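DsbA-like disulfide oxidoreductase (Wolbachia endosymbiont of Drosophila melanogaster, PDB 6EEZ) probably acts as a thiol-disulfide exchange enzyme of the DsbA family, serving as a disulfide isomerase built on a thioredoxin fold. Local coordinates at residues A[57-62]-A[66-71]; A[80-85]-A[142-147]; A[86-91]-A[122-127]. All blocks are in the same frame, centred on the assembly; numbering follows the deposited sequence.

Interaction 1. Residues A[57-62]-A[66-71]; sequences QLINDG and YIFRDA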
loop_
_atom_site.group_PDB
_atom_site.type_symbol
_atom_site.label_atom_id
_atom_site.label_comp_id
_atom_site.label_asym_id
_atom_site.label_seq_id
_atom_site.Cartn_x
_atom_site.Cartn_y
_atom_site.Cartn_z
ATOM N N GLN A 57 -12.840 -0.444 4.444
ATOM C CA GLN A 57 -14.189 -0.056 4.067
ATOM C C GLN A 57 -14.252 0.502 2.642
ATOM O O GLN A 57 -15.193 0.203 1.910
ATOM C CB GLN A 57 -14.750 0.954 5.077
ATOM C CG GLN A 57 -15.079 0.304 6.417
ATOM C CD GLN A 57 -15.495 1.285 7.493
ATOM O OE1 GLN A 57 -15.375 2.490 7.329
ATOM N NE2 GLN A 57 -15.984 0.762 8.610
ATOM N N LEU A 58 -13.249 1.280 2.236
ATOM C CA LEU A 58 -13.247 1.896 0.906
ATOM C C LEU A 58 -13.136 0.833 -0.170
ATOM O O LEU A 58 -13.775 0.926 -1.217
ATOM C CB LEU A 58 -12.106 2.896 0.772
ATOM C CG LEU A 58 -12.245 3.922 -0.358
ATOM C CD1 LEU A 58 -13.397 4.893 -0.058
ATOM C CD2 LEU A 58 -10.904 4.673 -0.560
ATOM N N ILE A 59 -12.319 -0.181 0.110
ATOM C CA ILE A 59 -12.201 -1.359 -0.747
ATOM C C ILE A 59 -13.532 -2.153 -0.794
ATOM O O ILE A 59 -13.988 -2.538 -1.872
ATOM C CB ILE A 59 -11.004 -2.241 -0.259
ATOM C CG1 ILE A 59 -9.673 -1.539 -0.591
ATOM C CG2 ILE A 59 -11.002 -3.600 -0.903
ATOM C CD1 ILE A 59 -8.441 -2.259 -0.100
ATOM N N ASN A 60 -14.181 -2.352 0.353
ATOM C CA ASN A 60 -15.364 -3.215 0.424
ATOM C C ASN A 60 -16.598 -2.544 -0.186
ATOM O O ASN A 60 -17.509 -3.234 -0.631
ATOM C CB ASN A 60 -15.642 -3.633 1.880
ATOM C CG ASN A 60 -16.645 -4.777 1.989
ATOM O OD1 ASN A 60 -16.638 -5.713 1.171
ATOM N ND2 ASN A 60 -17.519 -4.714 3.003
ATOM N N ASP A 61 -16.626 -1.210 -0.219
ATOM C CA ASP A 61 -17.625 -0.468 -1.015
ATOM C C ASP A 61 -17.823 -1.019 -2.444
ATOM O O ASP A 61 -18.892 -0.866 -3.022
ATOM C CB ASP A 61 -17.233 1.010 -1.132
ATOM C CG ASP A 61 -17.365 1.759 0.173
ATOM O OD1 ASP A 61 -17.804 1.147 1.171
ATOM O OD2 ASP A 61 -17.026 2.964 0.193
ATOM N N GLY A 62 -16.779 -1.620 -3.016
ATOM C CA GLY A 62 -16.909 -2.400 -4.239
ATOM C C GLY A 62 -16.649 -1.639 -5.535
ATOM O O GLY A 62 -16.732 -2.204 -6.627
ATOM N N TYR A 66 -7.898 -1.008 -5.646
ATOM C CA TYR A 66 -6.981 -0.426 -4.681
ATOM C C TYR A 66 -5.634 -1.131 -4.762
ATOM O O TYR A 66 -5.510 -2.308 -4.423
ATOM C CB TYR A 66 -7.547 -0.524 -3.280
ATOM C CG TYR A 66 -6.799 0.319 -2.246
ATOM C CD1 TYR A 66 -5.585 -0.110 -1.707
ATOM C CD2 TYR A 66 -7.320 1.527 -1.808
ATOM C CE1 TYR A 66 -4.895 0.669 -0.747
ATOM C CE2 TYR A 66 -6.651 2.299 -0.866
ATOM C CZ TYR A 66 -5.448 1.863 -0.338
ATOM O OH TYR A 66 -4.826 2.640 0.590
ATOM N N ILE A 67 -4.626 -0.395 -5.211
ATOM C CA ILE A 67 -3.266 -0.908 -5.318
ATOM C C ILE A 67 -2.491 -0.534 -4.054
ATOM O O ILE A 67 -2.626 0.576 -3.558
ATOM C CB ILE A 67 -2.570 -0.348 -6.567
ATOM C CG1 ILE A 67 -3.357 -0.758 -7.800
ATOM C CG2 ILE A 67 -1.114 -0.813 -6.660
ATOM C CD1 ILE A 67 -2.876 -0.130 -9.066
ATOM N N PHE A 68 -1.692 -1.468 -3.542
ATOM C CA PHE A 68 -0.918 -1.279 -2.300
ATOM C C PHE A 68 0.545 -1.060 -2.622
ATOM O O PHE A 68 1.202 -1.936 -3.205
ATOM C CB PHE A 68 -1.047 -2.485 -1.370
ATOM C CG PHE A 68 -2.462 -2.782 -0.948
ATOM C CD1 PHE A 68 -3.057 -2.084 0.095
ATOM C CD2 PHE A 68 -3.195 -3.756 -1.602
ATOM C CE1 PHE A 68 -4.370 -2.356 0.492
ATOM C CE2 PHE A 68 -4.521 -4.041 -1.211
ATOM C CZ PHE A 68 -5.099 -3.323 -0.165
ATOM N N ARG A 69 1.045 0.124 -2.261
ATOM C CA ARG A 69 2.466 0.424 -2.377
ATOM C C ARG A 69 3.152 0.465 -1.035
ATOM O O ARG A 69 2.964 1.382 -0.253
ATOM C CB ARG A 69 2.663 1.745 -3.091
ATOM C CG ARG A 69 2.286 1.641 -4.527
ATOM C CD ARG A 69 3.100 0.555 -5.192
ATOM N NE ARG A 69 3.184 0.821 -6.608
ATOM C CZ ARG A 69 4.209 1.374 -7.237
ATOM N NH1 ARG A 69 5.319 1.693 -6.605
ATOM N NH2 ARG A 69 4.118 1.560 -8.535
ATOM N N ASP A 70 3.945 -0.568 -0.793
ATOM C CA ASP A 70 4.702 -0.702 0.435
ATOM C C ASP A 70 5.904 0.221 0.334
ATOM O O ASP A 70 6.807 -0.030 -0.468
ATOM C CB ASP A 70 5.120 -2.160 0.642
ATOM C CG ASP A 70 3.960 -3.035 1.071
ATOM O OD1 ASP A 70 3.473 -2.860 2.208
ATOM O OD2 ASP A 70 3.510 -3.872 0.266
ATOM N N ALA A 71 5.891 1.291 1.120
ATOM C CA ALA A 71 6.925 2.334 1.025
ATOM C C ALA A 71 7.568 2.548 2.377
ATOM O O ALA A 71 7.362 3.580 3.015
ATOM C CB ALA A 71 6.333 3.625 0.513
#
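I59 reaches out from the C-terminal part of helix 52-60 and sets its terminal methyl against two aromatic side chains of strand 65-70, Y66 and F68. Its CG1 is anti to the carbonyl carbon, and chi2 of 177° keeps the chain extended, which carries CD1 well clear of the helix backbone. On the way, I59 CG1 passes Y66 CB at 3.6 Å, the two side chains crossing at about a right angle. I59 CD1 then lies 3.7 Å from Y66 CG, near the root of that ring, and 3.5 Å from F68 CZ, the far end of the other one. It approaches both rings obliquely.

The two rings leave the strand differently. Y66 holds CG anti to its backbone N (chi1 -168°), whereas the F68 side chain runs to meet I59 from the opposite direction. The rings also pack on each other: Y66 CD1 sits 3.4 Å above the F68 plane, offset toward the rim. This contact is purely apolar.

Strand 65-70 runs parallel to strand 36-41, and helix 52-60 belongs to the beta-alpha-beta crossover that joins them. Strand 27-29 flanks the other side, with S28 touching both I59 and F68. L58 packs on L175 of helix 175-185, while F68 meets H100 and Y96 of helix 96-105.

Interaction 2. Residues A[80-85]-A[142-147]; sequences KAAKSA and QMINNS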
loop_
_atom_site.group_PDB
_atom_site.type_symbol
_atom_site.label_atom_id
_atom_site.label_comp_id
_atom_site.label_asym_id
_atom_site.label_seq_id
_atom_site.Cartn_x
_atom_site.Cartn_y
_atom_site.Cartn_z
ATOM N N LYS A 80 11.504 -4.738 6.973
ATOM C CA LYS A 80 11.224 -6.149 7.222
ATOM C C LYS A 80 9.760 -6.487 6.996
ATOM O O LYS A 80 9.438 -7.453 6.309
ATOM C CB LYS A 80 11.600 -6.529 8.645
ATOM C CG LYS A 80 13.074 -6.642 8.898
ATOM C CD LYS A 80 13.276 -7.028 10.341
ATOM C CE LYS A 80 14.728 -7.269 10.691
ATOM N NZ LYS A 80 14.843 -7.464 12.150
ATOM N N ALA A 81 8.876 -5.696 7.587
ATOM C CA ALA A 81 7.457 -5.966 7.475
ATOM C C ALA A 81 7.021 -5.758 6.025
ATOM O O ALA A 81 6.216 -6.520 5.495
ATOM C CB ALA A 81 6.663 -5.092 8.430
ATOM N N ALA A 82 7.611 -4.776 5.356
ATOM C CA ALA A 82 7.290 -4.548 3.957
ATOM C C ALA A 82 7.736 -5.738 3.116
ATOM O O ALA A 82 6.963 -6.241 2.305
ATOM C CB ALA A 82 7.931 -3.262 3.442
ATOM N N LYS A 83 8.972 -6.181 3.312
ATOM C CA LYS A 83 9.517 -7.297 2.550
ATOM C C LYS A 83 8.701 -8.577 2.763
ATOM O O LYS A 83 8.487 -9.370 1.840
ATOM C CB LYS A 83 10.976 -7.573 2.948
ATOM C CG LYS A 83 11.991 -6.472 2.607
ATOM C CD LYS A 83 12.751 -6.778 1.324
ATOM C CE LYS A 83 13.824 -5.736 1.021
ATOM N NZ LYS A 83 15.104 -6.353 0.567
ATOM N N SER A 84 8.269 -8.776 4.001
ATOM C CA SER A 84 7.528 -9.966 4.381
ATOM C C SER A 84 6.156 -9.946 3.696
ATOM O O SER A 84 5.692 -10.964 3.166
ATOM C CB SER A 84 7.401 -10.032 5.913
ATOM O OG SER A 84 8.680 -10.006 6.554
ATOM N N ALA A 85 5.534 -8.773 3.672
ATOM C CA ALA A 85 4.249 -8.592 3.012
ATOM C C ALA A 85 4.305 -9.056 1.567
ATOM O O ALA A 85 3.458 -9.826 1.116
ATOM C CB ALA A 85 3.819 -7.144 3.077
ATOM N N GLN A 142 13.460 -4.843 -5.785
ATOM C CA GLN A 142 13.166 -3.969 -6.919
ATOM C C GLN A 142 11.863 -3.216 -6.725
ATOM O O GLN A 142 11.794 -2.007 -6.989
ATOM C CB GLN A 142 13.106 -4.779 -8.217
ATOM C CG GLN A 142 13.039 -3.934 -9.468
ATOM C CD GLN A 142 13.025 -4.766 -10.742
ATOM O OE1 GLN A 142 11.966 -5.205 -11.184
ATOM N NE2 GLN A 142 14.204 -4.980 -11.344
ATOM N N MET A 143 10.840 -3.926 -6.253
ATOM C CA MET A 143 9.518 -3.316 -6.082
ATOM C C MET A 143 9.529 -2.253 -4.999
ATOM O O MET A 143 8.859 -1.233 -5.122
ATOM C CB MET A 143 8.460 -4.378 -5.755
ATOM C CG MET A 143 8.072 -5.264 -6.934
ATOM S SD MET A 143 7.014 -6.667 -6.462
ATOM C CE MET A 143 5.477 -5.810 -6.137
ATOM N N ILE A 144 10.277 -2.488 -3.929
ATOM C CA ILE A 144 10.294 -1.550 -2.817
ATOM C C ILE A 144 11.105 -0.316 -3.209
ATOM O O ILE A 144 10.743 0.811 -2.876
ATOM C CB ILE A 144 10.863 -2.199 -1.544
ATOM C CG1 ILE A 144 9.799 -3.116 -0.927
ATOM C CG2 ILE A 144 11.322 -1.133 -0.539
ATOM C CD1 ILE A 144 10.217 -3.812 0.325
ATOM N N ASN A 145 12.194 -0.529 -3.928
ATOM C CA ASN A 145 12.998 0.585 -4.391
ATOM C C ASN A 145 12.189 1.448 -5.338
ATOM O O ASN A 145 12.254 2.687 -5.279
ATOM C CB ASN A 145 14.268 0.093 -5.080
ATOM C CG ASN A 145 15.299 -0.398 -4.097
ATOM O OD1 ASN A 145 15.292 -0.007 -2.927
ATOM N ND2 ASN A 145 16.207 -1.251 -4.566
ATOM N N ASN A 146 11.398 0.803 -6.192
ATOM C CA ASN A 146 10.629 1.551 -7.169
ATOM C C ASN A 146 9.556 2.358 -6.479
ATOM O O ASN A 146 9.292 3.477 -6.888
ATOM C CB ASN A 146 10.042 0.624 -8.235
ATOM C CG ASN A 146 11.076 0.214 -9.279
ATOM O OD1 ASN A 146 12.138 0.842 -9.417
ATOM N ND2 ASN A 146 10.772 -0.832 -10.023
ATOM N N SER A 147 8.982 1.839 -5.395
ATOM C CA SER A 147 7.986 2.607 -4.644
ATOM C C SER A 147 8.613 3.767 -3.888
ATOM O O SER A 147 8.015 4.845 -3.791
ATOM C CB SER A 147 7.237 1.721 -3.652
ATOM O OG SER A 147 6.401 0.805 -4.317
#
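I144 and K83 meet through torsions that send one side chain straight and bend the other. I144 has CG1 anti to its carbonyl carbon, and its chi2 of 180° stretches the chain so that CD1 leads toward helix 76-91. K83 turns at chi2 (-99°), and its methylenes then run across that methyl at about a right angle. I144 CD1 is 3.9 Å from K83 CG and 4.1 Å from K83 CE, so three successive methylenes of K83, CG, CD and CE, lie against that one methyl. A82 CB, from the neighbouring position on the helix, lies 3.9 Å from the same I144 CD1. The nearest backbone approach is K83 CA to I144 CA, 7.9 Å.

Away from the interface, S84 turns its hydroxyl back on its own helix. S84 OG donates to K80 O over 2.7 Å, and S84 N donates to the same oxygen from the opposite face of the carbonyl plane. The hydroxyl stands 39° out of that plane. One carbonyl thus takes two donors, and the buried hydroxyl has a partner within its own turn.

The charge of K83 is carried past the apolar contact to E141, one turn before N145, whose ND2 also binds that carboxylate. The lysine therefore works in two ways: its methylenes pack on I144, and its ammonium forms a salt bridge to E141, just ahead of segment 142-147 on helix 137-154.

Interaction 3. Residues A[86-91]-A[122-127]; sequences LAVYFL and IGIDED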
loop_
_atom_site.group_PDB
_atom_site.type_symbol
_atom_site.label_atom_id
_atom_site.label_comp_id
_atom_site.label_asym_id
_atom_site.label_seq_id
_atom_site.Cartn_x
_atom_site.Cartn_y
_atom_site.Cartn_z
ATOM N N LEU A 86 5.302 -8.602 0.827
ATOM C CA LEU A 86 5.390 -9.014 -0.563
ATOM C C LEU A 86 5.790 -10.491 -0.669
ATOM O O LEU A 86 5.457 -11.141 -1.649
ATOM C CB LEU A 86 6.366 -8.129 -1.328
ATOM C CG LEU A 86 5.848 -6.714 -1.573
ATOM C CD1 LEU A 86 6.914 -5.825 -2.216
ATOM C CD2 LEU A 86 4.624 -6.777 -2.459
ATOM N N ALA A 87 6.474 -11.032 0.337
ATOM C CA ALA A 87 6.870 -12.436 0.290
ATOM C C ALA A 87 5.628 -13.327 0.372
ATOM O O ALA A 87 5.580 -14.408 -0.216
ATOM C CB ALA A 87 7.832 -12.766 1.400
ATOM N N VAL A 88 4.628 -12.841 1.098
ATOM C CA VAL A 88 3.318 -13.470 1.161
ATOM C C VAL A 88 2.561 -13.320 -0.168
ATOM O O VAL A 88 1.966 -14.270 -0.675
ATOM C CB VAL A 88 2.488 -12.858 2.319
ATOM C CG1 VAL A 88 1.009 -13.229 2.213
ATOM C CG2 VAL A 88 3.064 -13.291 3.651
ATOM N N TYR A 89 2.573 -12.115 -0.716
ATOM C CA TYR A 89 1.913 -11.829 -1.983
ATOM C C TYR A 89 2.286 -12.820 -3.076
ATOM O O TYR A 89 1.428 -13.323 -3.799
ATOM C CB TYR A 89 2.265 -10.411 -2.432
ATOM C CG TYR A 89 1.823 -10.051 -3.824
ATOM C CD1 TYR A 89 0.496 -9.759 -4.100
ATOM C CD2 TYR A 89 2.745 -9.962 -4.857
ATOM C CE1 TYR A 89 0.088 -9.401 -5.372
ATOM C CE2 TYR A 89 2.351 -9.602 -6.143
ATOM C CZ TYR A 89 1.021 -9.322 -6.395
ATOM O OH TYR A 89 0.635 -8.976 -7.675
ATOM N N PHE A 90 3.573 -13.100 -3.195
ATOM C CA PHE A 90 4.037 -13.950 -4.264
ATOM C C PHE A 90 3.737 -15.421 -4.023
ATOM O O PHE A 90 3.688 -16.193 -4.978
ATOM C CB PHE A 90 5.528 -13.727 -4.478
ATOM C CG PHE A 90 5.827 -12.466 -5.232
ATOM C CD1 PHE A 90 5.526 -12.366 -6.590
ATOM C CD2 PHE A 90 6.375 -11.375 -4.589
ATOM C CE1 PHE A 90 5.788 -11.195 -7.295
ATOM C CE2 PHE A 90 6.649 -10.189 -5.291
ATOM C CZ PHE A 90 6.350 -10.102 -6.640
ATOM N N LEU A 91 3.522 -15.809 -2.770
ATOM C CA LEU A 91 3.058 -17.173 -2.464
ATOM C C LEU A 91 1.584 -17.321 -2.780
ATOM O O LEU A 91 1.154 -18.307 -3.377
ATOM C CB LEU A 91 3.279 -17.521 -0.995
ATOM C CG LEU A 91 4.705 -17.750 -0.513
ATOM C CD1 LEU A 91 4.714 -17.741 0.999
ATOM C CD2 LEU A 91 5.254 -19.065 -1.042
ATOM N N ILE A 122 -2.384 -16.179 9.535
ATOM C CA ILE A 122 -3.103 -15.968 8.280
ATOM C C ILE A 122 -3.049 -17.185 7.355
ATOM O O ILE A 122 -3.492 -17.105 6.209
ATOM C CB ILE A 122 -2.562 -14.730 7.536
ATOM C CG1 ILE A 122 -1.115 -14.941 7.087
ATOM C CG2 ILE A 122 -2.676 -13.509 8.434
ATOM C CD1 ILE A 122 -0.583 -13.796 6.204
ATOM N N GLY A 123 -2.508 -18.296 7.846
ATOM C CA GLY A 123 -2.612 -19.568 7.152
ATOM C C GLY A 123 -1.395 -20.019 6.360
ATOM O O GLY A 123 -1.440 -21.060 5.697
ATOM N N ILE A 124 -0.304 -19.263 6.446
ATOM C CA ILE A 124 0.901 -19.551 5.673
ATOM C C ILE A 124 1.977 -20.304 6.469
ATOM O O ILE A 124 2.273 -19.966 7.610
ATOM C CB ILE A 124 1.476 -18.225 5.103
ATOM C CG1 ILE A 124 0.710 -17.859 3.833
ATOM C CG2 ILE A 124 2.979 -18.328 4.772
ATOM C CD1 ILE A 124 0.887 -16.460 3.408
ATOM N N ASP A 125 2.569 -21.324 5.851
ATOM C CA ASP A 125 3.564 -22.165 6.514
ATOM C C ASP A 125 4.937 -21.499 6.544
ATOM O O ASP A 125 5.359 -20.885 5.564
ATOM C CB ASP A 125 3.638 -23.526 5.810
ATOM C CG ASP A 125 4.963 -24.245 6.030
ATOM O OD1 ASP A 125 5.083 -25.036 6.992
ATOM O OD2 ASP A 125 5.878 -24.028 5.209
ATOM N N GLU A 126 5.625 -21.616 7.676
ATOM C CA GLU A 126 6.911 -20.947 7.862
ATOM C C GLU A 126 7.895 -21.244 6.733
ATOM O O GLU A 126 8.627 -20.356 6.300
ATOM C CB GLU A 126 7.533 -21.346 9.202
ATOM C CG GLU A 126 8.979 -20.904 9.381
ATOM C CD GLU A 126 9.424 -20.948 10.832
ATOM O OE1 GLU A 126 10.521 -20.431 11.126
ATOM O OE2 GLU A 126 8.677 -21.490 11.677
ATOM N N ASP A 127 7.907 -22.486 6.256
ATOM C CA ASP A 127 8.872 -22.906 5.238
ATOM C C ASP A 127 8.521 -22.356 3.852
ATOM O O ASP A 127 9.407 -21.986 3.078
ATOM C CB ASP A 127 8.959 -24.434 5.197
ATOM C CG ASP A 127 9.908 -24.981 6.231
ATOM O OD1 ASP A 127 11.056 -24.498 6.286
ATOM O OD2 ASP A 127 9.503 -25.884 6.997
#
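V88 and I124 touch without any ring between them; the flat groups, Y89 and F90, occupy other sides of the same helix and meet each other. Y89 CD2 stands 3.7 Å above the F90 ring, over its centre, while F90 CE2 lies in the plane of the Y89 ring at its edge. The tyrosine thus presents an edge to the face of the phenylalanine. Y89 also forms a cation-pi contact with K93.

The contact itself is aliphatic. I124 has CG1 anti to its carbonyl carbon, and chi2 of 164° keeps the chain extended, which sets CD1 against both branches of V88, nearer to CG1. I124 CD1 is 3.4 Å from V88 CG1, tighter than usual for two carbons, and 3.9 Å from V88 CG2. The other branch of the isoleucine serves L91, with I124 CG2 lying 4.2 Å from L91 CD1. I122 adds a looser touch from its own terminal methyl, I122 CD1 to V88 CG1 at 4.3 Å.

Between the two isoleucines the chain turns sharply. G123, with positive phi, is the C-prime residue of a Schellman motif that closes helix 112-121. D125 then takes the N-cap position of the next helix: its OD2 accepts a bent, weak bond from D127 N (118° at the hydrogen) and another bond from D128 N.

The 122-127 segment is therefore the joint between helices 112-121 and 126-135, pressed against the C-terminal part of helix 76-91. F99 of helix 96-105 packs on both V88 and I122, and F129 of helix 126-135 backs I124. On the far side of helix 76-91, L86 and F90 rest on M143 of helix 137-154.

Overall arrangement
Interaction 1 lies in the thioredoxin core, where aromatic rings on an inner strand of the sheet receive a helix residue. Interactions 2 and 3 belong to the helical part inserted after that strand, as in other DsbA proteins, and both use helix 76-91. Interaction 2 is buried, although its lysine carries a charge out to a salt bridge; interaction 3, its centre about 17 Å from the chain centre, is only partly buried and wholly aliphatic, with its polar bonds spent on turning the chain. R69 joins interactions 1 and 2 by a probable hydrogen bond, R69 NH1 to S147 OG, at 2.7 Å. Interactions 2 and 3 meet where I144 CG1 lies 4.2 Å from L86 CD1.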